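Local coordinates for TetR transcriptional regulator (Chloroflexus aurantiacus, PDB 3QBM), which probably binds DNA as a dimeric transcriptional regulator of the TetR family, with an N-terminal helix-turn-helix domain and a helical C-terminal domain, at residues A163-A168 with T186-Y191. Numbering follows the deposited sequence. Where two conformers were deposited one is given.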
loop_
_atom_site.group_PDB
_atom_site.type_symbol
_atom_site.label_atom_id
_atom_site.label_comp_id
_atom_site.label_asym_id
_atom_site.label_seq_id
_atom_site.Cartn_x
_atom_site.Cartn_y
_atom_site.Cartn_z
ATOM N N ALA A 163 -7.494 -4.197 3.362
ATOM C CA ALA A 163 -6.365 -3.506 4.006
ATOM C C ALA A 163 -5.278 -4.524 4.299
ATOM O O ALA A 163 -4.096 -4.310 3.949
ATOM C CB ALA A 163 -6.786 -2.818 5.331
ATOM N N THR A 164 -5.649 -5.622 4.947
ATOM C CA THR A 164 -4.651 -6.625 5.341
ATOM C C THR A 164 -3.904 -7.222 4.180
ATOM O O THR A 164 -2.644 -7.318 4.211
ATOM C CB THR A 164 -5.308 -7.739 6.154
ATOM O OG1 THR A 164 -5.981 -7.136 7.279
ATOM C CG2 THR A 164 -4.252 -8.749 6.674
HETATM N N MSE A 165 -4.661 -7.657 3.185
HETATM C CA MSE A 165 -4.088 -8.364 2.046
HETATM C C MSE A 165 -3.257 -7.412 1.183
HETATM O O MSE A 165 -2.147 -7.765 0.782
HETATM C CB MSE A 165 -5.153 -9.121 1.237
HETATM C CG MSE A 165 -5.838 -10.264 1.979
HETATM SE SE MSE A 165 -4.735 -11.438 3.117
HETATM C CE MSE A 165 -3.651 -12.305 1.746
ATOM N N GLU A 166 -3.731 -6.189 0.947
ATOM C CA GLU A 166 -2.976 -5.243 0.150
ATOM C C GLU A 166 -1.708 -4.805 0.873
ATOM O O GLU A 166 -0.664 -4.683 0.226
ATOM C CB GLU A 166 -3.810 -4.010 -0.237
ATOM C CG GLU A 166 -4.851 -4.271 -1.286
ATOM C CD GLU A 166 -4.291 -4.443 -2.685
ATOM O OE1 GLU A 166 -3.153 -4.937 -2.858
ATOM O OE2 GLU A 166 -5.009 -4.068 -3.610
ATOM N N GLY A 167 -1.784 -4.557 2.193
ATOM C CA GLY A 167 -0.577 -4.272 3.000
ATOM C C GLY A 167 0.461 -5.414 2.956
ATOM O O GLY A 167 1.678 -5.209 2.845
ATOM N N ALA A 168 -0.035 -6.636 2.960
ATOM C CA ALA A 168 0.841 -7.787 2.839
ATOM C C ALA A 168 1.477 -7.900 1.449
ATOM O O ALA A 168 2.633 -8.293 1.345
ATOM C CB ALA A 168 0.097 -9.019 3.217
ATOM N N THR A 186 -3.238 -16.601 6.682
ATOM C CA THR A 186 -3.513 -17.512 7.806
ATOM C C THR A 186 -4.273 -16.789 8.917
ATOM O O THR A 186 -5.242 -17.286 9.454
ATOM C CB THR A 186 -2.193 -18.143 8.303
ATOM O OG1 THR A 186 -1.685 -18.972 7.256
ATOM C CG2 THR A 186 -2.336 -18.940 9.626
ATOM N N HIS A 187 -3.823 -15.589 9.240
ATOM C CA HIS A 187 -4.508 -14.824 10.266
ATOM C C HIS A 187 -5.982 -14.612 9.933
ATOM O O HIS A 187 -6.848 -14.902 10.745
ATOM C CB HIS A 187 -3.892 -13.451 10.410
ATOM C CG HIS A 187 -4.644 -12.593 11.357
ATOM N ND1 HIS A 187 -4.654 -12.842 12.712
ATOM C CD2 HIS A 187 -5.399 -11.485 11.162
ATOM C CE1 HIS A 187 -5.419 -11.935 13.303
ATOM N NE2 HIS A 187 -5.851 -11.083 12.390
ATOM N N LEU A 188 -6.266 -14.117 8.741
ATOM C CA LEU A 188 -7.650 -13.855 8.352
ATOM C C LEU A 188 -8.487 -15.118 8.141
ATOM O O LEU A 188 -9.652 -15.152 8.508
ATOM C CB LEU A 188 -7.727 -12.919 7.141
ATOM C CG LEU A 188 -7.336 -11.451 7.444
ATOM C CD1 LEU A 188 -7.329 -10.689 6.118
ATOM C CD2 LEU A 188 -8.210 -10.767 8.527
ATOM N N ALA A 189 -7.921 -16.146 7.541
ATOM C CA ALA A 189 -8.648 -17.386 7.363
ATOM C C ALA A 189 -9.048 -17.957 8.713
ATOM O O ALA A 189 -10.171 -18.451 8.884
ATOM C CB ALA A 189 -7.810 -18.397 6.566
ATOM N N THR A 190 -8.129 -17.872 9.676
ATOM C CA THR A 190 -8.345 -18.410 11.005
ATOM C C THR A 190 -9.395 -17.550 11.714
ATOM O O THR A 190 -10.363 -18.076 12.291
ATOM C CB THR A 190 -7.026 -18.495 11.792
ATOM O OG1 THR A 190 -6.122 -19.361 11.099
ATOM C CG2 THR A 190 -7.280 -19.050 13.179
ATOM N N TYR A 191 -9.254 -16.229 11.620
ATOM C CA TYR A 191 -10.217 -15.308 12.236
ATOM C C TYR A 191 -11.631 -15.531 11.680
ATOM O O TYR A 191 -12.598 -15.661 12.435
ATOM C CB TYR A 191 -9.775 -13.863 12.017
ATOM C CG TYR A 191 -10.861 -12.851 12.231
ATOM C CD1 TYR A 191 -11.360 -12.591 13.524
ATOM C CD2 TYR A 191 -11.380 -12.091 11.159
ATOM C CE1 TYR A 191 -12.363 -11.627 13.719
ATOM C CE2 TYR A 191 -12.369 -11.142 11.360
ATOM C CZ TYR A 191 -12.859 -10.921 12.644
ATOM O OH TYR A 191 -13.841 -9.966 12.855
#
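L188 faces T164 and the selenomethionine M165 across the antiparallel hairpin formed by helices 154-175 and 179-196, the last two of the TetR-type C-terminal domain. Here they pack against the second subunit, consistent with the four-helix dimer interface of the family, and the contact illustrates how one leucine can join two neighbouring helices. At the start of segment 186-191, in the conformer given, T186 OG1 bonds to E182 O. H187 turns to the dimer: its NE2 is hydrogen-bonded to NE2 of H187 of the second subunit, and its ring meets Y191 of that subunit edge-to-face.

L188 then carries the contact with a single methyl. With CD1 anti to CA (chi2 174°), the branch reaches out to meet T164 tip to tip, CD1 lying 3.6 Å from T164 CB and 3.7 Å from T164 CG2. On the threonine, chi1 of -56° puts OG1 beside the backbone N, where it bonds to L160 O one turn earlier, and CG2 anti to that N, where it meets CD1; the buried hydroxyl is thereby satisfied within its own helix. The same CD1 meets M165 differently. The selenomethionine chain, bent at chi2 and chi3, runs past the leucine in the opposite direction, and its SE comes within 4.0 Å of L188 CD1. L88 of helix 80-92 touches both M165 and L188, extending this apolar layer.

Farther along, T190 OG1 bonds to T186 O at 2.8 Å, tilted 32° from the carbonyl plane, adding a second donor to an oxygen that already accepts the helix bond from T190 N. Y191 brings the walk back to helix 154-175, touching L157 and L160, and its amide N is held by H187 O at 2.9 Å.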